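Local coordinates for protein TetR family transcriptional regulator (PDB 6SRN) that probably binds operator DNA as a TetR-family transcriptional repressor in Streptomyces coelicolor and binds a furan-carboxylate hormone that controls antibiotic production, at residues E40-R45 against A127-E132; L76-V81 against A138-P143; E82-R87 against P121-G126; E108-A113 against V145-L150. All blocks are in the same frame, centred on the assembly; numbering follows the deposited sequence.

Interaction 1 of 4, residues E40-R45 against A127-E132; sequences EIFASR and ARLQSE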
# COMPACT_ATOMS: atom_id res chain seq x y z
N GLU A 40 -1.99 -20.15 -6.44
CA GLU A 40 -0.93 -20.63 -5.58
C GLU A 40 0.41 -20.24 -6.17
O GLU A 40 1.29 -19.78 -5.44
CB GLU A 40 -1.04 -22.15 -5.40
CG GLU A 40 -2.25 -22.57 -4.55
CD GLU A 40 -2.62 -24.05 -4.65
OE1 GLU A 40 -1.86 -24.81 -5.27
OE2 GLU A 40 -3.67 -24.45 -4.08
N ILE A 41 0.60 -20.46 -7.46
CA ILE A 41 1.89 -20.18 -8.10
C ILE A 41 2.19 -18.67 -8.21
O ILE A 41 3.31 -18.22 -7.95
CB ILE A 41 1.99 -20.93 -9.45
CG1 ILE A 41 2.07 -22.42 -9.13
CG2 ILE A 41 3.19 -20.46 -10.27
CD1 ILE A 41 1.84 -23.32 -10.29
N PHE A 42 1.19 -17.91 -8.58
CA PHE A 42 1.40 -16.46 -8.65
C PHE A 42 1.70 -15.90 -7.27
O PHE A 42 2.51 -14.99 -7.13
CB PHE A 42 0.18 -15.72 -9.20
CG PHE A 42 -0.05 -15.85 -10.70
CD1 PHE A 42 0.96 -15.65 -11.62
CD2 PHE A 42 -1.35 -16.05 -11.16
CE1 PHE A 42 0.67 -15.70 -12.99
CE2 PHE A 42 -1.66 -16.09 -12.52
CZ PHE A 42 -0.63 -15.94 -13.41
N ALA A 43 0.99 -16.37 -6.25
CA ALA A 43 1.23 -15.85 -4.89
C ALA A 43 2.65 -16.13 -4.39
O ALA A 43 3.26 -15.28 -3.74
CB ALA A 43 0.19 -16.41 -3.93
N SER A 44 3.18 -17.28 -4.78
CA SER A 44 4.46 -17.68 -4.28
C SER A 44 5.60 -17.16 -5.13
O SER A 44 6.66 -16.84 -4.57
CB SER A 44 4.50 -19.20 -4.06
OG SER A 44 4.35 -19.91 -5.22
N ARG A 45 5.37 -17.01 -6.44
CA ARG A 45 6.44 -16.70 -7.41
C ARG A 45 6.33 -15.37 -8.12
O ARG A 45 7.31 -14.95 -8.74
CB ARG A 45 6.52 -17.80 -8.47
CG ARG A 45 6.72 -19.16 -7.87
CD ARG A 45 6.85 -20.28 -8.88
NE ARG A 45 6.68 -21.56 -8.19
CZ ARG A 45 6.48 -22.74 -8.78
NH1 ARG A 45 6.44 -22.83 -10.10
NH2 ARG A 45 6.34 -23.84 -8.03
N ALA A 127 -3.60 -9.69 -4.97
CA ALA A 127 -2.83 -8.59 -4.41
C ALA A 127 -1.42 -8.54 -4.98
O ALA A 127 -0.91 -7.48 -5.38
CB ALA A 127 -2.80 -8.62 -2.88
N ARG A 128 -0.76 -9.70 -5.08
CA ARG A 128 0.59 -9.68 -5.60
C ARG A 128 0.63 -9.25 -7.04
O ARG A 128 1.51 -8.48 -7.43
CB ARG A 128 1.26 -11.04 -5.44
CG ARG A 128 2.71 -11.02 -5.92
CD ARG A 128 3.52 -12.15 -5.34
NE ARG A 128 4.92 -12.03 -5.78
CZ ARG A 128 5.91 -12.81 -5.35
NH1 ARG A 128 5.66 -13.78 -4.50
NH2 ARG A 128 7.16 -12.61 -5.77
N LEU A 129 -0.29 -9.74 -7.87
CA LEU A 129 -0.34 -9.31 -9.27
C LEU A 129 -0.57 -7.80 -9.38
O LEU A 129 0.11 -7.13 -10.19
CB LEU A 129 -1.39 -10.11 -10.01
CG LEU A 129 -1.10 -11.61 -10.12
CD1 LEU A 129 -2.34 -12.37 -10.56
CD2 LEU A 129 0.04 -11.87 -11.08
N GLN A 130 -1.49 -7.26 -8.59
CA GLN A 130 -1.71 -5.79 -8.57
C GLN A 130 -0.49 -5.01 -8.03
O GLN A 130 -0.24 -3.86 -8.44
CB GLN A 130 -2.92 -5.41 -7.75
CG GLN A 130 -4.23 -5.89 -8.32
CD GLN A 130 -4.64 -5.13 -9.57
OE1 GLN A 130 -3.86 -5.00 -10.51
NE2 GLN A 130 -5.87 -4.69 -9.59
N SER A 131 0.27 -5.62 -7.13
CA SER A 131 1.48 -4.97 -6.60
C SER A 131 2.49 -4.78 -7.69
O SER A 131 3.29 -3.82 -7.65
CB SER A 131 2.16 -5.81 -5.50
OG SER A 131 3.11 -6.72 -6.07
N GLU A 132 2.51 -5.73 -8.63
CA GLU A 132 3.42 -5.84 -9.72
C GLU A 132 2.88 -5.15 -10.96
O GLU A 132 3.50 -5.19 -11.97
CB GLU A 132 3.74 -7.33 -10.01
CG GLU A 132 4.27 -8.00 -8.73
CD GLU A 132 4.82 -9.40 -8.86
OE1 GLU A 132 4.59 -10.01 -9.93
OE2 GLU A 132 5.45 -9.88 -7.83
O HOH W 1 8.61 -14.48 -4.55
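The axes of 40-45 and 127-131, each a piece of a longer helix, approach to 9.2 Å at 51°, and the CA atoms of Ala43 and Arg128 are 6.2 Å apart. Arg128 sends an extended chain, with CG anti to the backbone N, past the carbonyl of Phe42 to the turn at Ala43–Arg45. There its NH1 donates to Ala43 O at 2.9 Å; the oxygen lies near the guanidinium plane, whereas the donor stands 46° above the carbonyl plane, so a lone pair is not met squarely. Water 1 joins Arg128 NH2 to Ser44 O. Rotation of the guanidinium is fixed from its other end, where NE meets Glu132 OE2 in an almost straight salt-bridge hydrogen bond of 3.0 Å (176°). Deeper in, Leu129 holds CD2 over one face of the Phe42 ring, 4.2 Å from its centroid in a CH-pi contact, while its CD1 touches Phe42 CD2. Val80 of helix 73-86 packs against both side chains. Helix 31-49 belongs to the TetR-type DNA-binding part and helix 121-131 to the ligand-binding part, making this a direct interdomain contact characteristic of the two-domain, all-helical TetR fold.

Interaction 2 of 4, residues L76-V81 against A138-P143; sequences LAIAVV and AELPLP. With LUB (4-(Hydroxymethyl)-2-propylfuran-3-carboxylic acid), chain B.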
# COMPACT_ATOMS: atom_id res chain seq x y z
N LEU A 76 -4.73 -15.45 -17.77
CA LEU A 76 -4.80 -16.18 -16.51
C LEU A 76 -4.63 -15.23 -15.32
O LEU A 76 -5.42 -15.25 -14.39
CB LEU A 76 -3.73 -17.29 -16.54
CG LEU A 76 -3.65 -18.24 -15.35
CD1 LEU A 76 -4.92 -19.03 -15.09
CD2 LEU A 76 -2.47 -19.20 -15.55
N ALA A 77 -3.65 -14.34 -15.43
CA ALA A 77 -3.46 -13.32 -14.42
C ALA A 77 -4.69 -12.39 -14.27
O ALA A 77 -5.12 -12.07 -13.17
CB ALA A 77 -2.18 -12.53 -14.68
N ILE A 78 -5.24 -11.95 -15.40
CA ILE A 78 -6.46 -11.17 -15.36
C ILE A 78 -7.56 -11.93 -14.62
O ILE A 78 -8.26 -11.36 -13.79
CB ILE A 78 -6.93 -10.79 -16.78
CG1 ILE A 78 -5.93 -9.80 -17.38
CG2 ILE A 78 -8.34 -10.22 -16.74
CD1 ILE A 78 -6.15 -9.56 -18.85
N ALA A 79 -7.77 -13.22 -14.95
CA ALA A 79 -8.87 -13.95 -14.32
C ALA A 79 -8.69 -14.05 -12.78
O ALA A 79 -9.65 -13.99 -12.06
CB ALA A 79 -9.00 -15.32 -14.93
N VAL A 80 -7.46 -14.26 -12.34
CA VAL A 80 -7.17 -14.33 -10.91
C VAL A 80 -7.51 -13.00 -10.25
O VAL A 80 -8.21 -12.95 -9.25
CB VAL A 80 -5.68 -14.68 -10.67
CG1 VAL A 80 -5.30 -14.48 -9.20
CG2 VAL A 80 -5.43 -16.12 -11.09
N VAL A 81 -7.03 -11.90 -10.81
CA VAL A 81 -7.33 -10.59 -10.20
C VAL A 81 -8.84 -10.30 -10.21
O VAL A 81 -9.42 -9.87 -9.23
CB VAL A 81 -6.54 -9.46 -10.89
CG1 VAL A 81 -6.95 -8.11 -10.36
CG2 VAL A 81 -5.07 -9.67 -10.69
N ALA A 138 0.12 -6.71 -18.82
CA ALA A 138 -1.24 -7.29 -18.99
C ALA A 138 -2.28 -6.22 -18.60
O ALA A 138 -2.00 -5.45 -17.72
CB ALA A 138 -1.41 -8.54 -18.13
N GLU A 139 -3.46 -6.18 -19.23
CA GLU A 139 -4.44 -5.18 -18.84
C GLU A 139 -5.21 -5.69 -17.58
O GLU A 139 -6.26 -6.25 -17.72
CB GLU A 139 -5.40 -4.75 -19.97
CG GLU A 139 -5.31 -3.21 -20.21
CD GLU A 139 -6.50 -2.55 -20.89
OE1 GLU A 139 -7.31 -3.27 -21.48
OE2 GLU A 139 -6.62 -1.30 -20.77
N LEU A 140 -4.67 -5.52 -16.36
CA LEU A 140 -5.39 -5.96 -15.18
C LEU A 140 -6.42 -4.92 -14.80
O LEU A 140 -6.27 -3.74 -15.15
CB LEU A 140 -4.40 -6.17 -14.00
CG LEU A 140 -3.22 -7.10 -14.15
CD1 LEU A 140 -2.41 -7.07 -12.86
CD2 LEU A 140 -3.59 -8.55 -14.47
N PRO A 141 -7.49 -5.32 -14.11
CA PRO A 141 -8.50 -4.36 -13.60
C PRO A 141 -7.83 -3.25 -12.76
O PRO A 141 -6.86 -3.48 -12.04
CB PRO A 141 -9.46 -5.22 -12.80
CG PRO A 141 -9.18 -6.65 -13.14
CD PRO A 141 -7.75 -6.69 -13.63
N LEU A 142 -8.40 -2.05 -12.81
CA LEU A 142 -7.92 -1.00 -11.92
C LEU A 142 -8.07 -1.47 -10.47
O LEU A 142 -9.15 -1.97 -10.09
CB LEU A 142 -8.73 0.29 -12.10
CG LEU A 142 -8.35 1.18 -13.30
CD1 LEU A 142 -9.39 2.28 -13.41
CD2 LEU A 142 -6.97 1.80 -13.24
N PRO A 143 -7.01 -1.27 -9.67
CA PRO A 143 -7.18 -1.53 -8.23
C PRO A 143 -8.07 -0.52 -7.50
O PRO A 143 -8.36 0.59 -8.03
CB PRO A 143 -5.75 -1.47 -7.72
CG PRO A 143 -5.12 -0.43 -8.61
CD PRO A 143 -5.67 -0.73 -9.96
C2 LUB B . -7.30 -4.08 -1.46
C4 LUB B . -5.88 -4.78 -3.04
C5 LUB B . -5.42 -5.22 -1.86
C6 LUB B . -8.24 -3.31 -0.64
O11 LUB B . -8.98 -2.90 -3.51
C9 LUB B . -7.86 -3.36 -3.85
O10 LUB B . -7.42 -3.26 -5.05
C3 LUB B . -7.00 -4.00 -2.87
C12 LUB B . -5.24 -5.26 -4.33
O13 LUB B . -4.92 -4.11 -5.15
O1 LUB B . -6.21 -4.69 -0.83
C7 LUB B . -9.27 -4.29 -0.05
C8 LUB B . -10.32 -3.60 0.77
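The flat group here is the peptide carbonyl of Glu139, and Ile78 lies over one of its faces, with CG1 and CD1 both about 3 Å out of the plane and CD1 3.5 Å from Glu139 O, a van der Waals approach to the polar backbone. The puckered ring of Pro141 is met at its CD–CG side by Val81, whose CG1 is 3.7 Å from Pro141 CD and 3.9 Å from Pro141 CG. Between these two contacts sits Leu140. Its CG is anti to its own carbonyl carbon (chi1 -56°), and CD2 is the methyl that does the touching, 3.9 Å from Ile78 CG1 and 4.2 Å from both Ala77 CB and Val81 CG2. One methyl thus meets side chains from two neighbouring turns of the helix, consistent with the CA atoms of Ile78 and Leu140 being 5.3 Å apart. The inverse gamma turn centred on Glu139 bends the chain just before Leu140. Further along, Pro143, which packs on Tyr85, puts CB 3.6 Å from ligand atom O10, carrying the loop into the hormone pocket. Gln130 of helix 121-131 packs on Val81 and Leu140 and donates to Pro141 O, while Tyr47 of helix 31-49 touches Ala77. The 138-143 loop, leading from helix 121-131 to helix 145-161, therefore lies along helix 73-86, the helix that links the DNA-binding and ligand-binding parts.

Interaction 3 of 4, residues E82-R87 against P121-G126; sequences EEHYAR and PVMQAG. With LUB (4-(Hydroxymethyl)-2-propylfuran-3-carboxylic acid), chain B.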
# COMPACT_ATOMS: atom_id res chain seq x y z
N GLU A 82 -9.48 -10.55 -11.34
CA GLU A 82 -10.94 -10.32 -11.41
C GLU A 82 -11.67 -11.14 -10.37
O GLU A 82 -12.62 -10.67 -9.72
CB GLU A 82 -11.50 -10.64 -12.80
CG GLU A 82 -11.15 -9.69 -13.88
CD GLU A 82 -11.78 -10.20 -15.18
OE1 GLU A 82 -11.97 -11.42 -15.41
OE2 GLU A 82 -12.16 -9.36 -15.93
N GLU A 83 -11.27 -12.39 -10.16
CA GLU A 83 -11.97 -13.24 -9.24
C GLU A 83 -11.82 -12.73 -7.81
O GLU A 83 -12.76 -12.80 -7.02
CB GLU A 83 -11.44 -14.67 -9.37
CG GLU A 83 -11.86 -15.60 -8.27
CD GLU A 83 -13.34 -15.62 -8.05
OE1 GLU A 83 -14.09 -15.48 -9.04
OE2 GLU A 83 -13.75 -15.81 -6.87
N HIS A 84 -10.63 -12.24 -7.48
CA HIS A 84 -10.40 -11.81 -6.08
C HIS A 84 -11.21 -10.55 -5.76
O HIS A 84 -11.43 -10.26 -4.59
CB HIS A 84 -8.88 -11.72 -5.80
CG HIS A 84 -8.28 -10.35 -5.67
ND1 HIS A 84 -8.17 -9.46 -6.72
CD2 HIS A 84 -7.66 -9.76 -4.64
CE1 HIS A 84 -7.54 -8.37 -6.32
NE2 HIS A 84 -7.20 -8.54 -5.06
N TYR A 85 -11.72 -9.86 -6.77
CA TYR A 85 -12.72 -8.78 -6.59
C TYR A 85 -14.17 -9.24 -6.68
O TYR A 85 -15.03 -8.82 -5.86
CB TYR A 85 -12.51 -7.64 -7.57
CG TYR A 85 -11.24 -6.90 -7.43
CD1 TYR A 85 -10.83 -6.32 -6.22
CD2 TYR A 85 -10.41 -6.71 -8.55
CE1 TYR A 85 -9.63 -5.64 -6.13
CE2 TYR A 85 -9.23 -6.01 -8.45
CZ TYR A 85 -8.83 -5.45 -7.25
OH TYR A 85 -7.62 -4.79 -7.19
N ALA A 86 -14.47 -10.09 -7.65
CA ALA A 86 -15.85 -10.39 -8.00
C ALA A 86 -16.56 -11.19 -6.94
O ALA A 86 -17.80 -11.22 -6.92
CB ALA A 86 -15.91 -11.13 -9.32
N ARG A 87 -15.82 -11.86 -6.09
CA ARG A 87 -16.39 -12.61 -5.01
C ARG A 87 -17.12 -11.83 -3.88
O ARG A 87 -17.93 -12.36 -3.16
CB ARG A 87 -15.32 -13.55 -4.46
CG ARG A 87 -14.07 -12.88 -3.91
CD ARG A 87 -13.14 -13.91 -3.28
NE ARG A 87 -12.75 -14.95 -4.22
CZ ARG A 87 -11.98 -15.98 -3.88
NH1 ARG A 87 -11.49 -16.03 -2.64
NH2 ARG A 87 -11.70 -16.90 -4.76
N PRO A 121 -5.24 -18.32 -1.32
CA PRO A 121 -4.34 -18.03 -2.39
C PRO A 121 -4.87 -17.09 -3.46
O PRO A 121 -4.07 -16.35 -4.08
CB PRO A 121 -4.07 -19.39 -3.00
CG PRO A 121 -4.23 -20.37 -1.87
CD PRO A 121 -5.37 -19.79 -1.09
N VAL A 122 -6.16 -17.15 -3.78
CA VAL A 122 -6.68 -16.25 -4.83
C VAL A 122 -6.52 -14.78 -4.40
O VAL A 122 -6.20 -13.91 -5.23
CB VAL A 122 -8.13 -16.59 -5.20
CG1 VAL A 122 -8.69 -15.59 -6.21
CG2 VAL A 122 -8.19 -18.00 -5.75
N MET A 123 -6.78 -14.49 -3.12
CA MET A 123 -6.60 -13.13 -2.63
C MET A 123 -5.13 -12.75 -2.60
O MET A 123 -4.79 -11.62 -2.96
CB MET A 123 -7.22 -13.01 -1.25
CG MET A 123 -8.72 -13.24 -1.20
SD MET A 123 -9.64 -11.88 -2.00
CE MET A 123 -9.39 -10.68 -0.81
N GLN A 124 -4.28 -13.66 -2.15
CA GLN A 124 -2.88 -13.34 -2.07
C GLN A 124 -2.32 -13.08 -3.48
O GLN A 124 -1.52 -12.19 -3.70
CB GLN A 124 -2.13 -14.47 -1.40
CG GLN A 124 -2.60 -14.70 0.04
CD GLN A 124 -2.18 -16.00 0.65
OE1 GLN A 124 -1.60 -16.86 0.00
NE2 GLN A 124 -2.45 -16.14 1.92
N ALA A 125 -2.74 -13.89 -4.44
CA ALA A 125 -2.31 -13.74 -5.81
C ALA A 125 -2.84 -12.47 -6.43
O ALA A 125 -2.13 -11.75 -7.13
CB ALA A 125 -2.74 -14.93 -6.63
N GLY A 126 -4.12 -12.17 -6.17
CA GLY A 126 -4.71 -10.93 -6.70
C GLY A 126 -3.92 -9.73 -6.25
O GLY A 126 -3.60 -8.86 -7.04
C2 LUB B . -7.30 -4.08 -1.46
C4 LUB B . -5.88 -4.78 -3.04
C5 LUB B . -5.42 -5.22 -1.86
C6 LUB B . -8.24 -3.31 -0.64
O11 LUB B . -8.98 -2.90 -3.51
C9 LUB B . -7.86 -3.36 -3.85
O10 LUB B . -7.42 -3.26 -5.05
C3 LUB B . -7.00 -4.00 -2.87
C12 LUB B . -5.24 -5.26 -4.33
O13 LUB B . -4.92 -4.11 -5.15
O1 LUB B . -6.21 -4.69 -0.83
C7 LUB B . -9.27 -4.29 -0.05
C8 LUB B . -10.32 -3.60 0.77
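His84 has an unusual chi1 of 108°, and this turn brings its imidazole over Gly126, whose CA stands 3.6 Å from the ring centroid and only 2° off the ring normal. That CH-pi contact is nearly centred, glycine having no side chain to hold the ring off. The ring is also held by ND1, which is hydrogen-bonded to Val81 O. His84 CB rests 3.5 Å from Val122 O, and Met123, folded at chi2 and chi3, lays SD 3.5 Å from His84 O. Arg87 doubles back through a bend at chi3, which sets its NE and NH2 side-on against one oxygen, Glu83 OE2, at 3.0 and 3.1 Å. NH1 takes a second carboxylate, Asp120. Val122 CG1 covers a face of this guanidinium, 3.6 Å from NH2, and touches Glu83 CG as well. The axes of 82-86 and 121-126 cross at -118°. On the pocket side, Tyr85 OH gives a 2.6 Å hydrogen bond to ligand carboxylate atom O10, and Gln130 donates to the same hydroxyl. Ligand C12 lies at the edge of the His84 ring. This buried crossing of helices 73-86 and 121-131 forms part of the wall of the hormone pocket, in the ligand-binding core of a TetR-family regulator.

Interaction 4 of 4, residues E108-A113 against V145-L150; sequences EMLHRA and VDWTHL. With LUB (4-(Hydroxymethyl)-2-propylfuran-3-carboxylic acid), chain B.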
# COMPACT_ATOMS: atom_id res chain seq x y z
N GLU A 108 -17.78 -5.96 8.91
CA GLU A 108 -17.66 -7.40 8.73
C GLU A 108 -17.05 -7.73 7.36
O GLU A 108 -16.31 -8.72 7.22
CB GLU A 108 -19.00 -8.10 8.93
CG GLU A 108 -18.94 -9.61 8.77
CD GLU A 108 -17.97 -10.37 9.66
OE1 GLU A 108 -17.47 -9.83 10.67
OE2 GLU A 108 -17.73 -11.56 9.31
N MET A 109 -17.36 -6.94 6.34
CA MET A 109 -16.69 -7.15 5.05
C MET A 109 -15.19 -7.05 5.16
O MET A 109 -14.44 -7.87 4.60
CB MET A 109 -17.21 -6.14 4.03
CG MET A 109 -18.63 -6.47 3.59
SD MET A 109 -18.71 -7.87 2.51
CE MET A 109 -17.99 -7.19 1.02
N LEU A 110 -14.71 -6.04 5.88
CA LEU A 110 -13.26 -5.83 6.00
C LEU A 110 -12.63 -6.91 6.92
O LEU A 110 -11.51 -7.37 6.68
CB LEU A 110 -12.92 -4.39 6.44
CG LEU A 110 -13.33 -3.35 5.38
CD1 LEU A 110 -13.21 -1.96 6.01
CD2 LEU A 110 -12.46 -3.44 4.13
N HIS A 111 -13.35 -7.34 7.93
CA HIS A 111 -12.93 -8.51 8.73
C HIS A 111 -12.73 -9.71 7.83
O HIS A 111 -11.69 -10.38 7.87
CB HIS A 111 -14.04 -8.77 9.75
CG HIS A 111 -13.81 -9.92 10.67
ND1 HIS A 111 -14.86 -10.50 11.37
CD2 HIS A 111 -12.73 -10.67 10.94
CE1 HIS A 111 -14.39 -11.50 12.11
NE2 HIS A 111 -13.09 -11.61 11.88
N ARG A 112 -13.72 -10.01 7.00
CA ARG A 112 -13.63 -11.13 6.11
C ARG A 112 -12.49 -10.96 5.08
O ARG A 112 -11.79 -11.92 4.75
CB ARG A 112 -14.99 -11.34 5.42
CG ARG A 112 -16.01 -11.96 6.32
CD ARG A 112 -17.31 -12.29 5.61
NE ARG A 112 -18.32 -12.62 6.62
CZ ARG A 112 -19.48 -13.19 6.36
NH1 ARG A 112 -19.82 -13.52 5.12
NH2 ARG A 112 -20.32 -13.44 7.38
N ALA A 113 -12.30 -9.74 4.57
CA ALA A 113 -11.18 -9.50 3.66
C ALA A 113 -9.88 -9.78 4.33
O ALA A 113 -8.97 -10.32 3.68
CB ALA A 113 -11.20 -8.07 3.18
N VAL A 145 -10.90 0.57 -6.94
CA VAL A 145 -12.17 1.16 -7.30
C VAL A 145 -13.36 0.22 -7.04
O VAL A 145 -14.42 0.68 -6.67
CB VAL A 145 -12.19 1.75 -8.70
CG1 VAL A 145 -11.12 2.82 -8.88
CG2 VAL A 145 -11.99 0.69 -9.71
N ASP A 146 -13.19 -1.09 -7.20
CA ASP A 146 -14.30 -2.02 -6.96
C ASP A 146 -14.71 -2.03 -5.48
O ASP A 146 -15.88 -1.93 -5.17
CB ASP A 146 -13.92 -3.43 -7.42
CG ASP A 146 -13.78 -3.55 -8.92
OD1 ASP A 146 -14.71 -3.04 -9.61
OD2 ASP A 146 -12.75 -4.09 -9.41
N TRP A 147 -13.72 -2.08 -4.59
CA TRP A 147 -14.02 -2.09 -3.17
C TRP A 147 -14.56 -0.73 -2.74
O TRP A 147 -15.44 -0.66 -1.93
CB TRP A 147 -12.78 -2.45 -2.35
CG TRP A 147 -12.63 -3.93 -2.05
CD1 TRP A 147 -11.88 -4.87 -2.74
CD2 TRP A 147 -13.23 -4.62 -0.97
NE1 TRP A 147 -11.99 -6.11 -2.12
CE2 TRP A 147 -12.85 -5.99 -1.07
CE3 TRP A 147 -14.08 -4.23 0.08
CZ2 TRP A 147 -13.24 -6.92 -0.09
CZ3 TRP A 147 -14.47 -5.16 1.00
CH2 TRP A 147 -14.07 -6.48 0.89
N THR A 148 -14.04 0.35 -3.32
CA THR A 148 -14.55 1.66 -2.99
C THR A 148 -16.03 1.78 -3.33
O THR A 148 -16.81 2.21 -2.47
CB THR A 148 -13.68 2.77 -3.61
OG1 THR A 148 -12.32 2.60 -3.19
CG2 THR A 148 -14.17 4.16 -3.17
N HIS A 149 -16.39 1.36 -4.54
CA HIS A 149 -17.79 1.38 -4.98
C HIS A 149 -18.66 0.46 -4.15
O HIS A 149 -19.81 0.81 -3.79
CB HIS A 149 -17.87 1.03 -6.47
CG HIS A 149 -17.65 2.20 -7.35
ND1 HIS A 149 -16.85 2.17 -8.47
CD2 HIS A 149 -18.15 3.47 -7.28
CE1 HIS A 149 -16.87 3.36 -9.06
NE2 HIS A 149 -17.63 4.17 -8.34
N LEU A 150 -18.12 -0.70 -3.81
CA LEU A 150 -18.84 -1.65 -3.00
C LEU A 150 -19.22 -1.09 -1.64
O LEU A 150 -20.37 -1.16 -1.22
CB LEU A 150 -18.06 -2.97 -2.90
CG LEU A 150 -18.75 -4.13 -2.19
CD1 LEU A 150 -20.04 -4.54 -2.88
CD2 LEU A 150 -17.79 -5.30 -2.12
C2 LUB B . -7.30 -4.08 -1.46
C4 LUB B . -5.88 -4.78 -3.04
C5 LUB B . -5.42 -5.22 -1.86
C6 LUB B . -8.24 -3.31 -0.64
O11 LUB B . -8.98 -2.90 -3.51
C9 LUB B . -7.86 -3.36 -3.85
O10 LUB B . -7.42 -3.26 -5.05
C3 LUB B . -7.00 -4.00 -2.87
C12 LUB B . -5.24 -5.26 -4.33
O13 LUB B . -4.92 -4.11 -5.15
O1 LUB B . -6.21 -4.69 -0.83
C7 LUB B . -9.27 -4.29 -0.05
C8 LUB B . -10.32 -3.60 0.77
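Trp147 meets three residues of helix 102-119 with the outer end of its six-membered ring. CH2 is 4.0 Å from Ala113 CB and equally far from Met109 CE, while Leu110 CD2 comes within 4.1 Å of CZ3, its side chain running past the indole in the opposite direction. Met109 is bent at both chi2 and chi3, which leaves CE near the indole rim, out of its plane, and 3.7 Å from Leu150 CD2; those two side chains cross at about a right angle. One indole face is taken by the hormone: C8, the end of its propyl chain, lies 3.5 Å from Trp147 CD2, offset from the ring centre, and Leu110 CD2 touches the same carbon. The helices run at 151° to each other, nearly antiparallel, with axes 12.8 Å apart; the indole, with Met109 and Leu110, spans this separation, within the all-helical TetR-family ligand-binding domain, whose pocket lies among the helices. Farther out, Phe181 of helix 170-192 packs on Leu110 and Ala113, and the ring of Trp88 meets Trp147 with planes at about 45°. On the far side of helix 102-119, Glu108 receives His111 ND1 on OE1 and Arg112 NE on OE2, and Arg112 NH1 has a further salt bridge to Glu94.

How the interactions relate
Interactions 3 and 4 are buried, whereas interactions 1 and 2 grade from buried side chains to solvent-exposed ones. Interactions 1 and 3 share helix 121-131; interactions 2 and 3 share helix 73-86. Their chemistry differs with depth and place: interaction 1 combines an arginine-to-backbone bond with an aromatic contact, interaction 2 is aliphatic packing of a loop, interaction 3 sets a ring on a glycine beside a charged cluster, and interaction 4 is apolar around an indole. Gln130 joins the first three. Interactions 2, 3 and 4 touch the hormone, and Gln130 of interaction 1 reaches the pocket too, with Tyr85 packing on Trp147 between interactions 3 and 4.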